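Local coordinates for protein catechol 1,2 dioxygenase (Acinetobacter radioresistens, PDB 2XSU) that probably catalyses the ferric-iron-dependent intradiol cleavage of catechol by dioxygen to cis,cis-muconate, an early step of the beta-ketoadipate pathway, at residues A[61-64]-A[65-69]; A[14-17]-A[18-22]. The protein carries 1 engineered substitution. One frame throughout, in Å; residues are numbered along the deposited sequence.

Interaction 1 of 2, residues A[61-64]-A[65-69]. With PIE (1,2-diacyl-sn-glycero-3-phosphoinositol), chain C.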
loop_
_atom_site.group_PDB
_atom_site.type_symbol
_atom_site.label_atom_id
_atom_site.label_comp_id
_atom_site.label_asym_id
_atom_site.label_seq_id
_atom_site.Cartn_x
_atom_site.Cartn_y
_atom_site.Cartn_z
ATOM N N LEU A 61 -6.854 -0.990 -3.606
ATOM C CA LEU A 61 -6.211 0.193 -3.010
ATOM C C LEU A 61 -6.717 0.471 -1.585
ATOM O O LEU A 61 -5.943 0.861 -0.700
ATOM C CB LEU A 61 -6.391 1.416 -3.917
ATOM C CG LEU A 61 -5.587 1.397 -5.201
ATOM C CD1 LEU A 61 -5.870 2.704 -5.922
ATOM C CD2 LEU A 61 -4.073 1.254 -4.949
ATOM N N GLU A 62 -8.011 0.248 -1.353
ATOM C CA GLU A 62 -8.582 0.386 -0.018
ATOM C C GLU A 62 -7.970 -0.644 0.951
ATOM O O GLU A 62 -7.635 -0.308 2.099
ATOM C CB GLU A 62 -10.102 0.296 -0.077
ATOM C CG GLU A 62 -10.705 1.569 -0.734
ATOM C CD GLU A 62 -12.034 1.347 -1.436
ATOM O OE1 GLU A 62 -12.701 0.313 -1.198
ATOM O OE2 GLU A 62 -12.420 2.245 -2.240
ATOM N N TYR A 63 -7.806 -1.870 0.461
ATOM C CA TYR A 63 -7.122 -2.914 1.245
ATOM C C TYR A 63 -5.694 -2.491 1.604
ATOM O O TYR A 63 -5.312 -2.574 2.794
ATOM C CB TYR A 63 -7.090 -4.245 0.487
ATOM C CG TYR A 63 -6.319 -5.297 1.263
ATOM C CD1 TYR A 63 -6.917 -5.974 2.325
ATOM C CD2 TYR A 63 -4.988 -5.578 0.943
ATOM C CE1 TYR A 63 -6.191 -6.912 3.088
ATOM C CE2 TYR A 63 -4.252 -6.502 1.693
ATOM C CZ TYR A 63 -4.872 -7.158 2.761
ATOM O OH TYR A 63 -4.130 -8.071 3.483
ATOM N N LEU A 64 -4.922 -2.033 0.606
ATOM C CA LEU A 64 -3.539 -1.595 0.869
ATOM C C LEU A 64 -3.480 -0.428 1.842
ATOM O O LEU A 64 -2.604 -0.407 2.715
ATOM C CB LEU A 64 -2.767 -1.291 -0.417
ATOM C CG LEU A 64 -2.519 -2.556 -1.265
ATOM C CD1 LEU A 64 -1.853 -2.180 -2.560
ATOM C CD2 LEU A 64 -1.665 -3.628 -0.524
ATOM N N THR A 65 -4.417 0.523 1.710
ATOM C CA THR A 65 -4.529 1.634 2.665
ATOM C C THR A 65 -4.766 1.104 4.101
ATOM O O THR A 65 -4.053 1.492 5.051
ATOM C CB THR A 65 -5.692 2.571 2.272
ATOM O OG1 THR A 65 -5.382 3.204 1.013
ATOM C CG2 THR A 65 -5.906 3.649 3.343
ATOM N N ASP A 66 -5.727 0.200 4.244
ATOM C CA ASP A 66 -6.065 -0.383 5.564
ATOM C C ASP A 66 -4.882 -1.151 6.158
ATOM O O ASP A 66 -4.616 -1.036 7.365
ATOM C CB ASP A 66 -7.260 -1.323 5.464
ATOM C CG ASP A 66 -8.561 -0.595 5.145
ATOM O OD1 ASP A 66 -8.576 0.645 5.194
ATOM O OD2 ASP A 66 -9.539 -1.307 4.834
ATOM N N ALA A 67 -4.190 -1.908 5.297
ATOM C CA ALA A 67 -3.006 -2.670 5.709
ATOM C C ALA A 67 -1.904 -1.756 6.239
ATOM O O ALA A 67 -1.297 -2.053 7.278
ATOM C CB ALA A 67 -2.487 -3.565 4.556
ATOM N N GLY A 68 -1.645 -0.646 5.538
ATOM C CA GLY A 68 -0.656 0.320 5.995
ATOM C C GLY A 68 -1.057 1.001 7.293
ATOM O O GLY A 68 -0.229 1.208 8.180
ATOM N N GLN A 69 -2.338 1.346 7.409
ATOM C CA GLN A 69 -2.813 1.950 8.656
ATOM C C GLN A 69 -2.694 1.010 9.857
ATOM O O GLN A 69 -2.439 1.477 10.973
ATOM C CB GLN A 69 -4.230 2.497 8.491
ATOM C CG GLN A 69 -4.236 3.714 7.561
ATOM C CD GLN A 69 -5.639 4.227 7.263
ATOM O OE1 GLN A 69 -6.614 3.742 7.821
ATOM N NE2 GLN A 69 -5.740 5.235 6.392
HETATM P P PIE C . -11.645 -7.879 3.358
HETATM O O11 PIE C . -13.007 -7.809 2.849
HETATM O O12 PIE C . -10.546 -8.389 2.197
HETATM O O13 PIE C . -11.714 -9.208 4.479
HETATM O O14 PIE C . -11.120 -6.837 4.248
HETATM C C1 PIE C . -12.968 -8.822 1.688
HETATM C C2 PIE C . -12.680 -7.875 0.503
HETATM C C3 PIE C . -11.372 -8.385 -0.118
HETATM O O31 PIE C . -10.532 -7.332 -0.634
HETATM O O32 PIE C . -8.556 -8.092 0.119
HETATM C C31 PIE C . -9.259 -7.780 -0.840
HETATM C C32 PIE C . -8.714 -7.885 -2.263
HETATM C C33 PIE C . -7.499 -6.979 -2.448
HETATM C C34 PIE C . -6.195 -7.772 -2.379
HETATM C C35 PIE C . -5.193 -7.242 -3.403
HETATM C C36 PIE C . -3.781 -7.186 -2.826
HETATM C C37 PIE C . -2.977 -8.403 -3.277
HETATM C C38 PIE C . -1.486 -8.078 -3.335
HETATM C C39 PIE C . -0.853 -8.848 -4.307
HETATM C C40 PIE C . 0.359 -8.486 -4.895
HETATM C C41 PIE C . 1.046 -7.328 -4.554
HETATM C C42 PIE C . 2.292 -7.654 -3.721
HETATM O O21 PIE C . -13.779 -7.758 -0.491
HETATM O O22 PIE C . -14.562 -9.888 -0.620
HETATM C C21 PIE C . -14.167 -8.876 -1.201
HETATM C C22 PIE C . -14.207 -8.884 -2.740
HETATM C C23 PIE C . -13.138 -8.087 -3.491
HETATM C C24 PIE C . -13.357 -8.188 -5.008
HETATM C C25 PIE C . -12.137 -8.787 -5.715
HETATM C C26 PIE C . -10.973 -7.797 -5.716
HETATM C C27 PIE C . -9.785 -8.336 -6.505
HETATM C C28 PIE C . -8.491 -7.627 -6.099
HETATM C C29 PIE C . -8.199 -6.445 -7.024
HETATM C C47 PIE C . -6.795 -5.881 -6.803
HETATM C C48 PIE C . -6.566 -4.687 -7.727
HETATM C C49 PIE C . -5.075 -4.430 -7.949
HETATM C C50 PIE C . -4.740 -2.934 -7.939
HETATM C C51 PIE C . -4.208 -2.457 -6.577
HETATM C "C1'" PIE C . -12.075 -5.235 7.432
HETATM C "C2'" PIE C . -13.257 -4.443 6.956
HETATM C "C3'" PIE C . -14.054 -5.311 5.965
HETATM C "C4'" PIE C . -13.214 -5.769 4.845
HETATM C "C5'" PIE C . -11.974 -6.525 5.340
HETATM C "C6'" PIE C . -11.148 -5.612 6.283
HETATM O "O1'" PIE C . -11.275 -4.426 8.312
HETATM O "O2'" PIE C . -14.119 -4.074 8.018
HETATM O "O3'" PIE C . -15.187 -4.586 5.466
HETATM O "O4'" PIE C . -13.295 -5.475 3.467
HETATM O "O6'" PIE C . -10.032 -6.354 6.795
HETATM C C52 PIE C . -3.005 -3.268 -6.067
HETATM C C53 PIE C . -1.687 -2.776 -6.665
HETATM C C54 PIE C . -1.336 -1.367 -6.177
HETATM C C55 PIE C . 0.157 -1.251 -5.858
HETATM C C43 PIE C . 2.014 -7.567 -2.212
HETATM C C44 PIE C . 3.091 -6.772 -1.473
HETATM C C45 PIE C . 3.549 -7.525 -0.224
HETATM C C46 PIE C . 3.203 -6.737 1.031
#
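The C-terminal part of helix 54-69 contributes Leu61, Tyr63 and Leu64 to a lipid pocket in the catechol dioxygenase N-terminal region, and its turns are stitched by i to i+4 bonds such as Thr65 N to Leu61 O. That carbonyl takes a second donor, for Thr65 OG1 also reaches Leu61 O, at 3.0 Å. The hydroxyl lies beside its own backbone N, anti to the carbonyl carbon (chi1 -66°), and this turns it back along the helix. The two donors approach from opposite faces of the carbonyl plane, the hydroxyl tilted 35° from it, so both donors of the buried threonine end on one oxygen. Asp66 N binds Glu62 O, while both carboxylates reach Arg308 of the second subunit, Asp66 in a salt bridge with its guanidinium and Glu62 in a hydrogen bond with its backbone N. On the lipid side, Leu64 CD1 rests 3.7 Å from C54 of one acyl chain of the bound phosphatidylinositol, and Leu61 CD2 meets the same carbon at 4.0 Å. Tyr63 swings its ring away from the backbone N (chi1 177°), lays it beside the ester of the other chain, and anchors its hydroxyl on Thr208 O. Tyr63 CE2 approaches Ala67 CB at 4.5 Å, and Tyr63 CD1 stands 3.5 Å from lipid atom O32, both obliquely to the ring.

Interaction 2 of 2, residues A[14-17]-A[18-22]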
loop_
_atom_site.group_PDB
_atom_site.type_symbol
_atom_site.label_atom_id
_atom_site.label_comp_id
_atom_site.label_asym_id
_atom_site.label_seq_id
_atom_site.Cartn_x
_atom_site.Cartn_y
_atom_site.Cartn_z
ATOM N N ALA A 14 3.379 3.148 -24.101
ATOM C CA ALA A 14 3.326 4.513 -24.614
ATOM C C ALA A 14 2.567 5.423 -23.648
ATOM O O ALA A 14 3.034 6.526 -23.350
ATOM C CB ALA A 14 2.695 4.542 -26.014
ATOM N N LEU A 15 1.431 4.939 -23.132
ATOM C CA LEU A 15 0.653 5.701 -22.130
ATOM C C LEU A 15 1.427 5.962 -20.829
ATOM O O LEU A 15 1.449 7.083 -20.310
ATOM C CB LEU A 15 -0.650 4.967 -21.818
ATOM C CG LEU A 15 -1.750 5.038 -22.870
ATOM C CD1 LEU A 15 -2.844 4.036 -22.499
ATOM C CD2 LEU A 15 -2.320 6.452 -22.942
ATOM N N VAL A 16 2.068 4.913 -20.310
ATOM C CA VAL A 16 2.871 5.065 -19.085
ATOM C C VAL A 16 3.994 6.095 -19.286
ATOM O O VAL A 16 4.241 6.928 -18.390
ATOM C CB VAL A 16 3.421 3.701 -18.604
ATOM C CG1 VAL A 16 4.413 3.893 -17.444
ATOM C CG2 VAL A 16 2.295 2.836 -18.097
ATOM N N LYS A 17 4.645 6.041 -20.457
ATOM C CA LYS A 17 5.714 6.993 -20.790
ATOM C C LYS A 17 5.171 8.420 -20.872
ATOM O O LYS A 17 5.765 9.356 -20.315
ATOM C CB LYS A 17 6.414 6.587 -22.094
ATOM C CG LYS A 17 7.545 7.516 -22.489
ATOM C CD LYS A 17 8.240 7.013 -23.745
ATOM C CE LYS A 17 9.386 7.938 -24.117
ATOM N NZ LYS A 17 8.874 9.144 -24.822
ATOM N N GLN A 18 4.049 8.586 -21.560
ATOM C CA GLN A 18 3.445 9.913 -21.722
ATOM C C GLN A 18 3.127 10.552 -20.379
ATOM O O GLN A 18 3.357 11.750 -20.179
ATOM C CB GLN A 18 2.167 9.799 -22.529
ATOM C CG GLN A 18 2.431 9.573 -23.996
ATOM C CD GLN A 18 1.199 9.105 -24.739
ATOM O OE1 GLN A 18 0.064 9.329 -24.300
ATOM N NE2 GLN A 18 1.417 8.454 -25.884
ATOM N N MET A 19 2.610 9.739 -19.451
ATOM C CA MET A 19 2.178 10.244 -18.152
ATOM C C MET A 19 3.302 10.426 -17.130
ATOM O O MET A 19 3.279 11.377 -16.322
ATOM C CB MET A 19 1.042 9.364 -17.594
ATOM C CG MET A 19 -0.207 9.351 -18.493
ATOM S SD MET A 19 -1.637 8.475 -17.812
ATOM C CE MET A 19 -0.961 6.810 -17.708
ATOM N N ASN A 20 4.309 9.553 -17.172
ATOM C CA ASN A 20 5.272 9.475 -16.069
ATOM C C ASN A 20 6.714 9.849 -16.413
ATOM O O ASN A 20 7.541 10.064 -15.506
ATOM C CB ASN A 20 5.217 8.093 -15.390
ATOM C CG ASN A 20 3.932 7.911 -14.601
ATOM O OD1 ASN A 20 3.768 8.492 -13.534
ATOM N ND2 ASN A 20 2.992 7.133 -15.155
ATOM N N VAL A 21 6.989 9.954 -17.715
ATOM C CA VAL A 21 8.357 10.201 -18.205
ATOM C C VAL A 21 8.418 11.512 -19.007
ATOM O O VAL A 21 9.238 12.393 -18.674
ATOM C CB VAL A 21 8.863 9.025 -19.056
ATOM C CG1 VAL A 21 10.234 9.330 -19.657
ATOM C CG2 VAL A 21 8.932 7.748 -18.224
ATOM N N ASP A 22 7.537 11.649 -19.996
ATOM C CA ASP A 22 7.453 12.873 -20.832
ATOM C C ASP A 22 7.176 14.124 -20.007
ATOM O O ASP A 22 7.580 15.235 -20.401
ATOM C CB ASP A 22 6.395 12.755 -21.943
ATOM C CG ASP A 22 6.721 11.661 -22.972
ATOM O OD1 ASP A 22 7.843 11.090 -22.926
ATOM O OD2 ASP A 22 5.831 11.353 -23.793
HETATM O O HOH W 1 4.454 7.775 -25.814
HETATM O O HOH W 2 5.915 9.894 -25.824
#
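Lys17 and Asp22 join at the end of helix 9-20 by backbone and side chain at once. Lys17 O receives Val21 N and Asp22 N from opposite faces of its plane, both at 2.9 Å, the second of these bonds nearly straight at 172°. From this doubly bonded residue the lysine side chain runs extended as far as CE, then bends at its last torsion (chi4 -80°) and sets NZ 2.9 Å from Asp22 OD1, on the syn lone pair. The two side chains cross at about a right angle. Water joins the other carboxylate oxygen, OD2, to the ammonium, although its link to NZ is weak. This exposed flank also carries Gln18, whose NE2 gives a hydrogen bond to a second water that in turn donates to Ala14 O.

The other flank is closely packed. Met19, bent at its last torsion, brings CE back to 3.6 Å from Leu15 O, and, like Val16, it rests on Phe44 of helix 30-49. Asn20 N bonds to Val16 O, and Asn20 ND2 adds a weak 3.5 Å bond to that oxygen; its stronger partner is Leu80 O of the second subunit. One face is thus held by helix and subunit packing, the other by charge and water. The closing i to i+5 bond from Asp22 N to Lys17 O, beside an i to i+4 bond, is the pi-turn with which many alpha-helices end.

Interactions 1 and 2 both rest on i to i+4 helix bonds, one facing lipid and one closing a helix end, and both meet the second subunit. Their centres are 26 Å apart and their nearest atoms about 13 Å, so they do not touch; residues 14-22 come first in the chain. Lipid relates to them unequally: Leu61, Tyr63 and Leu64 of interaction 1 touch phosphatidylinositol directly, and the side chain of Leu61 is also about 4 Å from another bound copy, whereas the side chain of Asn20 in interaction 2 stays about 8 Å from one. Neither contact contains an iron ligand; the ferric ion is held by Tyr167, Tyr201, His225 and His227.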